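PDB 1QMJ: beta-galactoside-binding lectin, which binds beta-galactosides such as lactose as a homodimeric galectin of chicken and may take part in regulating differentiation. Local coordinates for residues A[15-26]-A[78-88]. Residues are numbered along the deposited sequence; the frame is centred on the assembly and turned at random.
Sequences CVKVKGKILSDA and FQQGDKVEICI. With BME (beta-mercaptoethanol), chain C.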
loop_
_atom_site.group_PDB
_atom_site.type_symbol
_atom_site.label_atom_id
_atom_site.label_comp_id
_atom_site.label_asym_id
_atom_site.label_seq_id
_atom_site.Cartn_x
_atom_site.Cartn_y
_atom_site.Cartn_z
ATOM N N CYS A 15 -11.934 6.159 -4.876
ATOM C CA CYS A 15 -11.571 6.705 -3.567
ATOM C C CYS A 15 -10.405 5.921 -2.953
ATOM O O CYS A 15 -10.387 4.683 -2.968
ATOM C CB CYS A 15 -12.786 6.617 -2.631
ATOM S SG CYS A 15 -12.400 7.064 -0.868
ATOM N N VAL A 16 -9.463 6.685 -2.435
ATOM C CA VAL A 16 -8.268 6.153 -1.761
ATOM C C VAL A 16 -8.337 6.557 -0.298
ATOM O O VAL A 16 -8.326 7.746 0.038
ATOM C CB VAL A 16 -6.991 6.726 -2.382
ATOM C CG1 VAL A 16 -5.728 6.332 -1.610
ATOM C CG2 VAL A 16 -6.757 6.263 -3.820
ATOM N N LYS A 17 -8.413 5.566 0.551
ATOM C CA LYS A 17 -8.510 5.799 1.992
ATOM C C LYS A 17 -7.254 5.353 2.722
ATOM O O LYS A 17 -6.818 4.201 2.601
ATOM C CB LYS A 17 -9.677 5.016 2.582
ATOM C CG LYS A 17 -11.032 5.415 2.009
ATOM C CD LYS A 17 -12.186 4.698 2.707
ATOM C CE LYS A 17 -13.551 5.307 2.402
ATOM N NZ LYS A 17 -14.552 5.003 3.433
ATOM N N VAL A 18 -6.715 6.291 3.463
ATOM C CA VAL A 18 -5.528 6.064 4.277
ATOM C C VAL A 18 -5.911 6.191 5.744
ATOM O O VAL A 18 -6.311 7.266 6.207
ATOM C CB VAL A 18 -4.436 7.090 3.964
ATOM C CG1 VAL A 18 -3.199 6.926 4.854
ATOM C CG2 VAL A 18 -3.925 7.008 2.526
ATOM N N LYS A 19 -5.785 5.085 6.435
ATOM C CA LYS A 19 -6.087 5.013 7.867
ATOM C C LYS A 19 -4.780 4.902 8.634
ATOM O O LYS A 19 -3.849 4.208 8.212
ATOM C CB LYS A 19 -6.950 3.788 8.174
ATOM C CG LYS A 19 -8.170 3.658 7.266
ATOM C CD LYS A 19 -9.043 2.451 7.620
ATOM C CE LYS A 19 -9.849 2.651 8.909
ATOM N NZ LYS A 19 -9.019 2.604 10.122
ATOM N N GLY A 20 -4.724 5.589 9.749
ATOM C CA GLY A 20 -3.525 5.579 10.588
ATOM C C GLY A 20 -3.757 6.351 11.875
ATOM O O GLY A 20 -4.892 6.724 12.207
ATOM N N LYS A 21 -2.660 6.564 12.558
ATOM C CA LYS A 21 -2.650 7.277 13.825
ATOM C C LYS A 21 -1.548 8.327 13.834
ATOM O O LYS A 21 -0.391 8.046 13.488
ATOM C CB LYS A 21 -2.395 6.293 14.973
ATOM C CG LYS A 21 -2.339 6.970 16.345
ATOM C CD LYS A 21 -1.195 6.456 17.221
ATOM C CE LYS A 21 -1.075 7.208 18.549
ATOM N NZ LYS A 21 -2.277 7.090 19.386
ATOM N N ILE A 22 -1.945 9.517 14.228
ATOM C CA ILE A 22 -1.027 10.645 14.353
ATOM C C ILE A 22 -0.274 10.459 15.671
ATOM O O ILE A 22 -0.887 10.255 16.724
ATOM C CB ILE A 22 -1.812 11.967 14.371
ATOM C CG1 ILE A 22 -2.727 12.150 13.153
ATOM C CG2 ILE A 22 -0.907 13.200 14.391
ATOM C CD1 ILE A 22 -3.739 13.286 13.331
ATOM N N LEU A 23 1.042 10.524 15.594
ATOM C CA LEU A 23 1.905 10.349 16.786
ATOM C C LEU A 23 1.595 11.440 17.824
ATOM O O LEU A 23 1.247 12.573 17.475
ATOM C CB LEU A 23 3.374 10.432 16.394
ATOM C CG LEU A 23 3.791 9.344 15.401
ATOM C CD1 LEU A 23 5.306 9.181 15.304
ATOM C CD2 LEU A 23 3.245 7.956 15.757
ATOM N N SER A 24 1.737 11.050 19.078
ATOM C CA SER A 24 1.454 11.921 20.242
ATOM C C SER A 24 2.499 13.045 20.421
ATOM O O SER A 24 2.594 13.668 21.488
ATOM C CB SER A 24 1.441 11.089 21.522
ATOM O OG SER A 24 0.335 10.199 21.506
ATOM N N ASP A 25 3.264 13.290 19.380
ATOM C CA ASP A 25 4.303 14.346 19.391
ATOM C C ASP A 25 4.646 14.727 17.961
ATOM O O ASP A 25 5.779 15.126 17.656
ATOM C CB ASP A 25 5.564 13.844 20.091
ATOM C CG ASP A 25 5.895 12.396 19.744
ATOM O OD1 ASP A 25 5.198 11.439 20.255
ATOM O OD2 ASP A 25 6.869 12.134 18.941
ATOM N N ALA A 26 3.643 14.587 17.140
ATOM C CA ALA A 26 3.732 14.864 15.715
ATOM C C ALA A 26 3.996 16.344 15.433
ATOM O O ALA A 26 3.305 17.231 15.959
ATOM C CB ALA A 26 2.417 14.488 15.028
ATOM N N PHE A 78 -7.288 18.332 13.220
ATOM C CA PHE A 78 -6.368 17.268 13.713
ATOM C C PHE A 78 -5.755 17.585 15.083
ATOM O O PHE A 78 -5.554 18.748 15.444
ATOM C CB PHE A 78 -5.203 17.065 12.735
ATOM C CG PHE A 78 -5.648 16.790 11.291
ATOM C CD1 PHE A 78 -6.114 15.518 10.923
ATOM C CD2 PHE A 78 -5.587 17.812 10.334
ATOM C CE1 PHE A 78 -6.516 15.272 9.601
ATOM C CE2 PHE A 78 -5.988 17.565 9.014
ATOM C CZ PHE A 78 -6.452 16.296 8.648
ATOM N N GLN A 79 -5.479 16.500 15.790
ATOM C CA GLN A 79 -4.863 16.519 17.126
ATOM C C GLN A 79 -3.901 15.331 17.231
ATOM O O GLN A 79 -4.150 14.259 16.665
ATOM C CB GLN A 79 -5.942 16.410 18.211
ATOM C CG GLN A 79 -6.868 17.628 18.258
ATOM C CD GLN A 79 -7.967 17.510 19.320
ATOM O OE1 GLN A 79 -8.459 16.413 19.579
ATOM N NE2 GLN A 79 -8.387 18.589 19.955
ATOM N N GLN A 80 -2.819 15.548 17.950
ATOM C CA GLN A 80 -1.787 14.515 18.148
ATOM C C GLN A 80 -2.361 13.334 18.947
ATOM O O GLN A 80 -3.090 13.527 19.931
ATOM C CB GLN A 80 -0.597 15.091 18.919
ATOM C CG GLN A 80 0.133 16.206 18.168
ATOM C CD GLN A 80 1.060 17.017 19.075
ATOM O OE1 GLN A 80 2.161 17.383 18.662
ATOM N NE2 GLN A 80 0.679 17.323 20.300
ATOM N N GLY A 81 -2.002 12.140 18.485
ATOM C CA GLY A 81 -2.425 10.862 19.102
ATOM C C GLY A 81 -3.805 10.450 18.593
ATOM O O GLY A 81 -4.436 9.519 19.118
ATOM N N ASP A 82 -4.232 11.155 17.580
ATOM C CA ASP A 82 -5.534 10.936 16.961
ATOM C C ASP A 82 -5.450 9.936 15.807
ATOM O O ASP A 82 -4.557 10.020 14.951
ATOM C CB ASP A 82 -6.065 12.253 16.411
ATOM C CG ASP A 82 -6.952 12.996 17.403
ATOM O OD1 ASP A 82 -6.894 12.708 18.660
ATOM O OD2 ASP A 82 -7.760 13.907 16.983
ATOM N N LYS A 83 -6.399 9.017 15.838
ATOM C CA LYS A 83 -6.549 7.974 14.815
ATOM C C LYS A 83 -7.560 8.474 13.793
ATOM O O LYS A 83 -8.762 8.576 14.080
ATOM C CB LYS A 83 -7.051 6.678 15.453
ATOM C CG LYS A 83 -5.981 5.958 16.273
ATOM C CD LYS A 83 -6.560 5.174 17.452
ATOM C CE LYS A 83 -5.493 4.702 18.440
ATOM N NZ LYS A 83 -6.058 4.215 19.707
ATOM N N VAL A 84 -7.056 8.780 12.618
ATOM C CA VAL A 84 -7.891 9.314 11.539
ATOM C C VAL A 84 -7.752 8.523 10.241
ATOM O O VAL A 84 -6.746 7.818 10.031
ATOM C CB VAL A 84 -7.485 10.763 11.246
ATOM C CG1 VAL A 84 -6.060 10.888 10.698
ATOM C CG2 VAL A 84 -8.384 11.441 10.213
ATOM N N GLU A 85 -8.803 8.704 9.444
ATOM C CA GLU A 85 -8.959 8.115 8.105
ATOM C C GLU A 85 -9.094 9.260 7.103
ATOM O O GLU A 85 -9.999 10.104 7.213
ATOM C CB GLU A 85 -10.213 7.229 8.033
ATOM C CG GLU A 85 -10.393 6.577 6.651
ATOM C CD GLU A 85 -11.524 5.542 6.600
ATOM O OE1 GLU A 85 -12.668 5.807 7.132
ATOM O OE2 GLU A 85 -11.333 4.403 6.021
ATOM N N ILE A 86 -8.191 9.264 6.156
ATOM C CA ILE A 86 -8.141 10.293 5.115
ATOM C C ILE A 86 -8.577 9.699 3.771
ATOM O O ILE A 86 -7.990 8.730 3.279
ATOM C CB ILE A 86 -6.709 10.823 5.018
ATOM C CG1 ILE A 86 -6.231 11.456 6.332
ATOM C CG2 ILE A 86 -6.537 11.897 3.945
ATOM C CD1 ILE A 86 -4.707 11.482 6.472
ATOM N N CYS A 87 -9.610 10.306 3.212
ATOM C CA CYS A 87 -10.180 9.877 1.921
ATOM C C CYS A 87 -9.832 10.892 0.835
ATOM O O CYS A 87 -10.079 12.099 0.982
ATOM C CB CYS A 87 -11.696 9.758 2.038
ATOM S SG CYS A 87 -12.218 8.412 3.209
ATOM N N ILE A 88 -9.267 10.361 -0.232
ATOM C CA ILE A 88 -8.834 11.162 -1.376
ATOM C C ILE A 88 -9.470 10.679 -2.683
ATOM O O ILE A 88 -9.479 9.479 -2.987
ATOM C CB ILE A 88 -7.314 11.066 -1.520
ATOM C CG1 ILE A 88 -6.566 11.670 -0.328
ATOM C CG2 ILE A 88 -6.783 11.788 -2.759
ATOM C CD1 ILE A 88 -5.097 11.251 -0.266
HETATM C C1 BME C . -13.546 10.583 6.042
HETATM C C2 BME C . -13.835 9.138 5.631
HETATM O O1 BME C . -12.738 10.583 7.197
HETATM S S2 BME C . -14.012 8.988 3.832
#
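Val16, Val18 and Gly20 pair with Ile88, Ile86 and Val84 as the hydrogen-bonded pairs of an antiparallel ladder between strands 16-22 and 83-88. The bonds are short from Val16 to Val18, with Ile86 N reaching Val18 O at 2.7 Å and almost straight at 177°; at Gly20 they lengthen, and the return bond from Val84 N to Gly20 O is weak. Beyond Lys21, the amide of Ile22 still reaches Asp82 O (2.8 Å), tying the strand end to the type II turn Gln79-Asp82, where Gly81 takes a positive phi.

The charged face carries Lys17, Lys19, Lys21, Lys83 and Glu85. Glu85 turns its CG away from its own amide nitrogen (chi1 -179°) and, extended beyond it, leans over the neighbouring strand to set OE2 between two lysine stems, 3.4 Å from both Lys17 CD and Lys19 CD. The ammonium groups stay farther off, Lys17 NZ 4.2 Å from Glu85 OE2, so the attraction is probably long-range, without a salt bridge. Lys21 bends back to the turn and its NZ donates a long hydrogen bond to Gly81 O (3.3 Å), from above the carbonyl plane. On this same face Cys87 is disulfide-linked to beta-mercaptoethanol, probably from the crystallisation liquor; Lys17 CG lies 3.4 Å from Cys87 SG, and the adduct's hydroxyl donates to Glu85 O.

The opposite face is apolar, with Val16 beside Ile88 and Val18 beside Ile86; past the ladder's end, Ile22 points toward the turn and brings CD1 to Phe78 CD1 (4.1 Å) and near Val84 CG1.

Within the five-stranded sheet of the galectin beta-sandwich, 83-90 is the middle strand, flanked by 94-98 and 16-22, with edge strand 124-131 beyond 16-22. Ile22 and Ile86 touch Phe29, and Ile88 touches Val31 and Val33, all on strand 29-33 of the opposing sheet.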